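PDB 5GYQ: spike protein S1 from Bat coronavirus HKU9, which probably attaches the virion to the host cell by engaging a receptor, this fragment being the putative receptor-binding domain of the spike. Local coordinates for residues A[26-34]-A[161-169]; A[41-51]-A[98-106]. One frame throughout, in Å; residues are numbered along the deposited sequence.

Contact 1: residues A[26-34]-A[161-169]; sequences MLYDCVFDF and GSKLVCPVA
Val165 is the main bump here, and segment 26-34 curls round it. With CG1 anti to the backbone N (chi1 -178°) and CG2 beside it, the branches part: CG2 pushes into the bend at Leu27-Tyr28, 3.3 Å from Leu27 O, while CG1 lies 3.9 Å from Phe32 CB and 4.2 Å from Cys30 SG. Two residues on, and on the same face of the sheet, the Pro167 ring packs obliquely against the ring of Phe34, Pro167 CB 3.7 Å from Phe34 CD1. Val168 straddles the far end: its CG1 meets Val31 CG1 at 3.6 Å and its CG2 leans on the carboxylate of Asp33. At the other end the aliphatic base of Lys163 lies against Asp29, Lys163 CA 3.4 Å from Asp29 OD2, which takes a hydrogen bond from Gln3 NE2. Between, the backbones pair in parallel, Phe32 N to Cys166 O being straightest, 166° at the hydrogen. Waters join Asp29 N to Lys163 O and Phe34 N to Val168 O. Strand 30-32 is the middle of a small parallel sheet, between 4-5 and 165-167; disulfides tie Cys166 to Cys60 and Cys30 to Cys6, and strand 63-71 packs on Leu27, Phe32 and Phe34.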
loop_
_atom_site.group_PDB
_atom_site.type_symbol
_atom_site.label_atom_id
_atom_site.label_comp_id
_atom_site.label_asym_id
_atom_site.label_seq_id
_atom_site.Cartn_x
_atom_site.Cartn_y
_atom_site.Cartn_z
ATOM N N MET A 26 2.651 10.601 -1.286
ATOM C CA MET A 26 2.899 10.958 -2.674
ATOM C C MET A 26 4.327 11.454 -2.882
ATOM O O MET A 26 4.791 12.362 -2.196
ATOM C CB MET A 26 1.892 12.012 -3.135
ATOM C CG MET A 26 0.463 11.495 -3.205
ATOM S SD MET A 26 -0.733 12.773 -3.639
ATOM C CE MET A 26 -2.206 11.786 -3.899
ATOM N N LEU A 27 5.014 10.829 -3.833
ATOM C CA LEU A 27 6.383 11.169 -4.197
ATOM C C LEU A 27 6.419 11.808 -5.579
ATOM O O LEU A 27 5.984 11.203 -6.569
ATOM C CB LEU A 27 7.277 9.930 -4.181
ATOM C CG LEU A 27 7.125 8.961 -3.010
ATOM C CD1 LEU A 27 8.081 7.790 -3.172
ATOM C CD2 LEU A 27 7.358 9.671 -1.690
ATOM N N TYR A 28 6.951 13.025 -5.634
ATOM C CA TYR A 28 6.979 13.811 -6.860
ATOM C C TYR A 28 8.197 14.733 -6.897
ATOM O O TYR A 28 8.514 15.384 -5.900
ATOM C CB TYR A 28 5.691 14.631 -6.987
ATOM C CG TYR A 28 5.628 15.495 -8.222
ATOM C CD1 TYR A 28 5.968 16.841 -8.170
ATOM C CD2 TYR A 28 5.231 14.966 -9.443
ATOM C CE1 TYR A 28 5.913 17.634 -9.300
ATOM C CE2 TYR A 28 5.174 15.753 -10.578
ATOM C CZ TYR A 28 5.516 17.086 -10.500
ATOM O OH TYR A 28 5.463 17.876 -11.626
ATOM N N ASP A 29 8.870 14.776 -8.047
ATOM C CA ASP A 29 10.019 15.659 -8.271
ATOM C C ASP A 29 11.078 15.502 -7.180
ATOM O O ASP A 29 11.390 16.457 -6.468
ATOM C CB ASP A 29 9.553 17.118 -8.355
ATOM C CG ASP A 29 10.630 18.058 -8.883
ATOM O OD1 ASP A 29 10.488 19.286 -8.693
ATOM O OD2 ASP A 29 11.614 17.576 -9.484
ATOM N N CYS A 30 11.627 14.298 -7.052
ATOM C CA CYS A 30 12.559 14.013 -5.966
ATOM C C CYS A 30 13.401 12.753 -6.166
ATOM O O CYS A 30 13.146 11.933 -7.057
ATOM C CB CYS A 30 11.794 13.884 -4.646
ATOM S SG CYS A 30 10.739 12.411 -4.553
ATOM N N VAL A 31 14.410 12.618 -5.313
ATOM C CA VAL A 31 15.217 11.410 -5.238
ATOM C C VAL A 31 14.696 10.551 -4.091
ATOM O O VAL A 31 14.517 11.035 -2.975
ATOM C CB VAL A 31 16.709 11.730 -5.028
ATOM C CG1 VAL A 31 17.534 10.460 -5.077
ATOM C CG2 VAL A 31 17.192 12.714 -6.079
ATOM N N PHE A 32 14.451 9.276 -4.373
ATOM C CA PHE A 32 13.829 8.380 -3.410
ATOM C C PHE A 32 14.606 7.076 -3.282
ATOM O O PHE A 32 15.029 6.497 -4.280
ATOM C CB PHE A 32 12.378 8.101 -3.815
ATOM C CG PHE A 32 11.663 7.149 -2.901
ATOM C CD1 PHE A 32 11.232 5.914 -3.361
ATOM C CD2 PHE A 32 11.417 7.488 -1.581
ATOM C CE1 PHE A 32 10.570 5.037 -2.522
ATOM C CE2 PHE A 32 10.757 6.613 -0.736
ATOM C CZ PHE A 32 10.334 5.387 -1.207
ATOM N N ASP A 33 14.796 6.621 -2.049
ATOM C CA ASP A 33 15.486 5.361 -1.803
ATOM C C ASP A 33 14.495 4.201 -1.822
ATOM O O ASP A 33 13.878 3.883 -0.807
ATOM C CB ASP A 33 16.236 5.408 -0.470
ATOM C CG ASP A 33 17.100 4.178 -0.241
ATOM O OD1 ASP A 33 17.540 3.965 0.909
ATOM O OD2 ASP A 33 17.338 3.421 -1.208
ATOM N N PHE A 34 14.358 3.571 -2.985
ATOM C CA PHE A 34 13.380 2.504 -3.187
ATOM C C PHE A 34 13.638 1.272 -2.326
ATOM O O PHE A 34 12.730 0.478 -2.086
ATOM C CB PHE A 34 13.350 2.089 -4.660
ATOM C CG PHE A 34 12.479 2.957 -5.518
ATOM C CD1 PHE A 34 12.938 4.178 -5.985
ATOM C CD2 PHE A 34 11.202 2.549 -5.866
ATOM C CE1 PHE A 34 12.137 4.979 -6.778
ATOM C CE2 PHE A 34 10.397 3.342 -6.658
ATOM C CZ PHE A 34 10.866 4.562 -7.115
ATOM N N GLY A 161 9.032 13.931 -19.310
ATOM C CA GLY A 161 9.703 15.213 -19.232
ATOM C C GLY A 161 10.575 15.324 -18.000
ATOM O O GLY A 161 11.088 14.324 -17.496
ATOM N N SER A 162 10.748 16.547 -17.513
ATOM C CA SER A 162 11.543 16.785 -16.315
ATOM C C SER A 162 10.711 16.561 -15.058
ATOM O O SER A 162 9.550 16.153 -15.141
ATOM C CB SER A 162 12.119 18.202 -16.332
ATOM O OG SER A 162 11.358 19.048 -17.178
ATOM N N LYS A 163 11.317 16.830 -13.904
ATOM C CA LYS A 163 10.677 16.623 -12.607
ATOM C C LYS A 163 10.205 15.181 -12.460
ATOM O O LYS A 163 9.025 14.873 -12.641
ATOM C CB LYS A 163 9.511 17.594 -12.420
ATOM C CG LYS A 163 9.907 19.051 -12.586
ATOM C CD LYS A 163 8.692 19.926 -12.830
ATOM C CE LYS A 163 9.098 21.318 -13.286
ATOM N NZ LYS A 163 7.919 22.130 -13.691
ATOM N N LEU A 164 11.144 14.300 -12.137
ATOM C CA LEU A 164 10.859 12.880 -12.010
ATOM C C LEU A 164 11.183 12.382 -10.609
ATOM O O LEU A 164 11.795 13.094 -9.811
ATOM C CB LEU A 164 11.659 12.081 -13.041
ATOM C CG LEU A 164 11.527 12.511 -14.503
ATOM C CD1 LEU A 164 12.439 11.674 -15.388
ATOM C CD2 LEU A 164 10.081 12.417 -14.967
ATOM N N VAL A 165 10.757 11.158 -10.315
ATOM C CA VAL A 165 11.170 10.480 -9.096
ATOM C C VAL A 165 12.259 9.470 -9.443
ATOM O O VAL A 165 11.994 8.470 -10.111
ATOM C CB VAL A 165 9.998 9.764 -8.406
ATOM C CG1 VAL A 165 10.472 9.109 -7.114
ATOM C CG2 VAL A 165 8.866 10.740 -8.136
ATOM N N CYS A 166 13.483 9.735 -9.000
ATOM C CA CYS A 166 14.607 8.866 -9.349
ATOM C C CYS A 166 15.181 8.136 -8.135
ATOM O O CYS A 166 15.272 8.704 -7.052
ATOM C CB CYS A 166 15.705 9.677 -10.044
ATOM S SG CYS A 166 15.305 10.164 -11.745
ATOM N N PRO A 167 15.578 6.868 -8.318
ATOM C CA PRO A 167 16.104 6.052 -7.217
ATOM C C PRO A 167 17.519 6.451 -6.799
ATOM O O PRO A 167 18.224 7.100 -7.571
ATOM C CB PRO A 167 16.094 4.640 -7.800
ATOM C CG PRO A 167 16.274 4.852 -9.263
ATOM C CD PRO A 167 15.533 6.119 -9.585
ATOM N N VAL A 168 17.921 6.065 -5.590
ATOM C CA VAL A 168 19.288 6.302 -5.137
ATOM C C VAL A 168 20.150 5.078 -5.426
ATOM O O VAL A 168 19.651 3.952 -5.479
ATOM C CB VAL A 168 19.358 6.643 -3.621
ATOM C CG1 VAL A 168 18.171 7.488 -3.201
ATOM C CG2 VAL A 168 19.459 5.384 -2.769
ATOM N N ALA A 169 21.444 5.306 -5.621
ATOM C CA ALA A 169 22.374 4.222 -5.905
ATOM C C ALA A 169 23.296 3.969 -4.717
ATOM O O ALA A 169 23.554 2.819 -4.355
ATOM C CB ALA A 169 23.189 4.534 -7.150
HETATM O O HOH W 1 8.042 13.854 -10.513
HETATM O O HOH W 2 16.859 3.163 -4.643
#

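Contact 2: residues A[41-51]-A[98-106]; sequences LPTHQLQCYGV and FYGCLHAFY
Backbone bonds carry most of the pairing between Gln45-Tyr49 and Gly100-Ala104, with Gln47 N to Leu102 O and Leu102 N to Gln47 O both 2.9 Å and nearly straight. At His44 the ladder swells into a classic beta bulge: Ala104 O accepts from both His44 N (2.7 Å) and Gln45 N. The one covalent link, Cys48 SG to Cys101 SG, bridges a non-hydrogen-bonded pair. This is the edge of the five-stranded antiparallel core sheet of the putative receptor-binding domain: 43-49 is its outermost strand, and 100-111 also bonds to 146-157. Aromatic contacts cluster near the bulge. The His44 ring points its edge at the Tyr106 face, planes at 84°, with His44 CB over that face; ND1 gives a weak bond to Tyr106 OH. Leu41 CD1 sits over a face of Phe105, 4.0 Å from the ring centroid. Farther along, Tyr49 CD2 meets the Phe98 ring edge, 3.7 Å from Phe98 CD2, and the Tyr49 ring turns its own edge to Leu102. Among polar side chains, Thr43 OG1 and His103 NE2 share a 2.9 Å hydrogen bond at the imidazole edge, near its plane; with CG anti to its backbone N (chi1 -167°), His103 reaches Thr43, while Val37 O holds its ND1.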
loop_
_atom_site.group_PDB
_atom_site.type_symbol
_atom_site.label_atom_id
_atom_site.label_comp_id
_atom_site.label_asym_id
_atom_site.label_seq_id
_atom_site.Cartn_x
_atom_site.Cartn_y
_atom_site.Cartn_z
ATOM N N LEU A 41 12.687 -4.628 3.156
ATOM C CA LEU A 41 11.535 -5.303 3.745
ATOM C C LEU A 41 11.646 -6.818 3.618
ATOM O O LEU A 41 12.120 -7.326 2.600
ATOM C CB LEU A 41 10.242 -4.820 3.088
ATOM C CG LEU A 41 9.851 -3.365 3.344
ATOM C CD1 LEU A 41 8.591 -3.010 2.574
ATOM C CD2 LEU A 41 9.654 -3.129 4.830
ATOM N N PRO A 42 11.211 -7.545 4.658
ATOM C CA PRO A 42 11.159 -9.012 4.634
ATOM C C PRO A 42 10.003 -9.503 3.767
ATOM O O PRO A 42 8.897 -9.702 4.267
ATOM C CB PRO A 42 10.947 -9.381 6.104
ATOM C CG PRO A 42 10.255 -8.198 6.686
ATOM C CD PRO A 42 10.795 -6.996 5.960
ATOM N N THR A 43 10.273 -9.701 2.481
ATOM C CA THR A 43 9.225 -9.950 1.496
ATOM C C THR A 43 8.458 -11.253 1.713
ATOM O O THR A 43 9.047 -12.324 1.865
ATOM C CB THR A 43 9.810 -9.959 0.072
ATOM O OG1 THR A 43 10.411 -8.686 -0.204
ATOM C CG2 THR A 43 8.723 -10.232 -0.954
ATOM N N HIS A 44 7.133 -11.139 1.731
ATOM C CA HIS A 44 6.243 -12.291 1.777
ATOM C C HIS A 44 5.730 -12.600 0.379
ATOM O O HIS A 44 5.598 -13.762 -0.001
ATOM C CB HIS A 44 5.077 -12.028 2.733
ATOM C CG HIS A 44 3.916 -12.956 2.550
ATOM N ND1 HIS A 44 3.846 -14.191 3.154
ATOM C CD2 HIS A 44 2.774 -12.820 1.834
ATOM C CE1 HIS A 44 2.709 -14.779 2.818
ATOM N NE2 HIS A 44 2.044 -13.969 2.016
ATOM N N GLN A 45 5.447 -11.548 -0.384
ATOM C CA GLN A 45 4.982 -11.690 -1.759
ATOM C C GLN A 45 5.085 -10.360 -2.502
ATOM O O GLN A 45 4.531 -9.356 -2.063
ATOM C CB GLN A 45 3.536 -12.199 -1.793
ATOM C CG GLN A 45 3.327 -13.448 -2.640
ATOM C CD GLN A 45 3.293 -14.721 -1.812
ATOM O OE1 GLN A 45 3.006 -14.691 -0.613
ATOM N NE2 GLN A 45 3.586 -15.850 -2.450
ATOM N N LEU A 46 5.795 -10.353 -3.626
ATOM C CA LEU A 46 5.935 -9.142 -4.430
ATOM C C LEU A 46 5.398 -9.362 -5.840
ATOM O O LEU A 46 5.951 -10.149 -6.606
ATOM C CB LEU A 46 7.398 -8.695 -4.483
ATOM C CG LEU A 46 7.750 -7.496 -5.370
ATOM C CD1 LEU A 46 7.040 -6.230 -4.915
ATOM C CD2 LEU A 46 9.254 -7.284 -5.397
ATOM N N GLN A 47 4.318 -8.663 -6.175
ATOM C CA GLN A 47 3.671 -8.849 -7.468
ATOM C C GLN A 47 3.611 -7.546 -8.250
ATOM O O GLN A 47 3.058 -6.561 -7.775
ATOM C CB GLN A 47 2.261 -9.408 -7.278
ATOM C CG GLN A 47 1.577 -9.799 -8.569
ATOM C CD GLN A 47 2.123 -11.088 -9.142
ATOM O OE1 GLN A 47 2.188 -12.107 -8.454
ATOM N NE2 GLN A 47 2.527 -11.050 -10.407
ATOM N N CYS A 48 4.160 -7.542 -9.459
ATOM C CA CYS A 48 4.206 -6.313 -10.244
ATOM C C CYS A 48 3.375 -6.381 -11.525
ATOM O O CYS A 48 3.228 -7.439 -12.134
ATOM C CB CYS A 48 5.653 -5.964 -10.584
ATOM S SG CYS A 48 6.658 -5.448 -9.176
ATOM N N TYR A 49 2.847 -5.228 -11.924
ATOM C CA TYR A 49 2.021 -5.090 -13.114
ATOM C C TYR A 49 2.502 -3.916 -13.960
ATOM O O TYR A 49 2.460 -2.763 -13.517
ATOM C CB TYR A 49 0.553 -4.885 -12.732
ATOM C CG TYR A 49 0.046 -5.848 -11.683
ATOM C CD1 TYR A 49 -0.522 -7.064 -12.043
ATOM C CD2 TYR A 49 0.131 -5.538 -10.331
ATOM C CE1 TYR A 49 -0.987 -7.947 -11.086
ATOM C CE2 TYR A 49 -0.330 -6.415 -9.368
ATOM C CZ TYR A 49 -0.888 -7.616 -9.751
ATOM O OH TYR A 49 -1.347 -8.488 -8.792
ATOM N N GLY A 50 2.958 -4.211 -15.176
ATOM C CA GLY A 50 3.428 -3.186 -16.091
ATOM C C GLY A 50 4.924 -2.962 -15.987
ATOM O O GLY A 50 5.492 -2.126 -16.689
ATOM N N VAL A 51 5.561 -3.721 -15.103
ATOM C CA VAL A 51 6.993 -3.605 -14.856
ATOM C C VAL A 51 7.441 -4.872 -14.135
ATOM O O VAL A 51 6.653 -5.484 -13.424
ATOM C CB VAL A 51 7.324 -2.340 -14.019
ATOM C CG1 VAL A 51 6.577 -2.360 -12.692
ATOM C CG2 VAL A 51 8.825 -2.197 -13.795
ATOM N N PHE A 98 -4.123 -0.740 -13.150
ATOM C CA PHE A 98 -3.070 -0.494 -12.177
ATOM C C PHE A 98 -1.690 -0.754 -12.767
ATOM O O PHE A 98 -1.411 -1.842 -13.270
ATOM C CB PHE A 98 -3.286 -1.360 -10.934
ATOM C CG PHE A 98 -2.214 -1.206 -9.892
ATOM C CD1 PHE A 98 -2.034 0.001 -9.238
ATOM C CD2 PHE A 98 -1.397 -2.273 -9.559
ATOM C CE1 PHE A 98 -1.049 0.143 -8.276
ATOM C CE2 PHE A 98 -0.412 -2.137 -8.599
ATOM C CZ PHE A 98 -0.238 -0.926 -7.959
ATOM N N TYR A 99 -0.840 0.265 -12.713
ATOM C CA TYR A 99 0.560 0.143 -13.101
ATOM C C TYR A 99 1.411 0.352 -11.858
ATOM O O TYR A 99 1.408 1.436 -11.272
ATOM C CB TYR A 99 0.910 1.155 -14.198
ATOM C CG TYR A 99 2.391 1.306 -14.493
ATOM C CD1 TYR A 99 3.217 0.198 -14.613
ATOM C CD2 TYR A 99 2.952 2.563 -14.685
ATOM C CE1 TYR A 99 4.569 0.339 -14.891
ATOM C CE2 TYR A 99 4.300 2.715 -14.967
ATOM C CZ TYR A 99 5.103 1.600 -15.070
ATOM O OH TYR A 99 6.443 1.747 -15.349
ATOM N N GLY A 100 2.118 -0.693 -11.440
ATOM C CA GLY A 100 2.892 -0.617 -10.216
ATOM C C GLY A 100 3.053 -1.953 -9.522
ATOM O O GLY A 100 3.044 -2.987 -10.174
ATOM N N CYS A 101 3.198 -1.944 -8.199
ATOM C CA CYS A 101 3.478 -3.186 -7.476
ATOM C C CYS A 101 2.758 -3.334 -6.138
ATOM O O CYS A 101 2.525 -2.362 -5.423
ATOM C CB CYS A 101 4.985 -3.323 -7.242
ATOM S SG CYS A 101 5.933 -3.599 -8.753
ATOM N N LEU A 102 2.419 -4.578 -5.819
ATOM C CA LEU A 102 1.889 -4.958 -4.518
ATOM C C LEU A 102 2.977 -5.676 -3.739
ATOM O O LEU A 102 3.427 -6.756 -4.136
ATOM C CB LEU A 102 0.667 -5.863 -4.662
ATOM C CG LEU A 102 -0.483 -5.362 -5.530
ATOM C CD1 LEU A 102 -1.569 -6.422 -5.612
ATOM C CD2 LEU A 102 -1.039 -4.064 -4.976
ATOM N N HIS A 103 3.405 -5.072 -2.638
ATOM C CA HIS A 103 4.470 -5.651 -1.835
ATOM C C HIS A 103 3.986 -6.011 -0.437
ATOM O O HIS A 103 3.812 -5.145 0.420
ATOM C CB HIS A 103 5.655 -4.690 -1.749
ATOM C CG HIS A 103 6.901 -5.314 -1.202
ATOM N ND1 HIS A 103 8.095 -4.637 -1.112
ATOM C CD2 HIS A 103 7.134 -6.560 -0.722
ATOM C CE1 HIS A 103 9.014 -5.437 -0.596
ATOM N NE2 HIS A 103 8.456 -6.606 -0.351
ATOM N N ALA A 104 3.773 -7.303 -0.217
ATOM C CA ALA A 104 3.398 -7.809 1.091
ATOM C C ALA A 104 4.626 -8.344 1.815
ATOM O O ALA A 104 5.404 -9.122 1.252
ATOM C CB ALA A 104 2.342 -8.886 0.964
ATOM N N PHE A 105 4.796 -7.918 3.061
ATOM C CA PHE A 105 5.970 -8.277 3.846
ATOM C C PHE A 105 5.577 -8.724 5.249
ATOM O O PHE A 105 4.500 -8.384 5.741
ATOM C CB PHE A 105 6.948 -7.100 3.914
ATOM C CG PHE A 105 6.338 -5.825 4.434
ATOM C CD1 PHE A 105 6.424 -5.496 5.777
ATOM C CD2 PHE A 105 5.688 -4.950 3.579
ATOM C CE1 PHE A 105 5.869 -4.321 6.258
ATOM C CE2 PHE A 105 5.131 -3.777 4.055
ATOM C CZ PHE A 105 5.223 -3.464 5.395
ATOM N N TYR A 106 6.461 -9.482 5.892
ATOM C CA TYR A 106 6.172 -10.072 7.197
ATOM C C TYR A 106 6.171 -9.053 8.333
ATOM O O TYR A 106 7.037 -8.184 8.408
ATOM C CB TYR A 106 7.178 -11.189 7.504
ATOM C CG TYR A 106 6.989 -12.421 6.648
ATOM C CD1 TYR A 106 6.076 -13.406 7.004
ATOM C CD2 TYR A 106 7.714 -12.595 5.478
ATOM C CE1 TYR A 106 5.894 -14.533 6.222
ATOM C CE2 TYR A 106 7.541 -13.719 4.690
ATOM C CZ TYR A 106 6.629 -14.684 5.065
ATOM O OH TYR A 106 6.452 -15.801 4.282
HETATM O O HOH W 3 7.013 -15.990 0.974
#

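Overall arrangement
Contact 2 is nested in the chain loop that contact 1 closes, so 26-34 and 161-169 bring an early part of the chain to its C-terminal stretch while 41-51 and 98-106 pair within it. Their centres lie about 19 Å apart, and their nearest atoms, about 7 Å apart, do not touch. The five-stranded antiparallel sheet connects them: segment 26-34 enters it through strand 23-27 at one border, and 43-49 forms the other. The centre of contact 2 is about 9 Å from the centre of the chain, that of contact 1 about 18 Å. Neither contact includes a glycan-lining residue; the His44 side chain of contact 2 is about 10 Å from a bound N-acetylglucosamine.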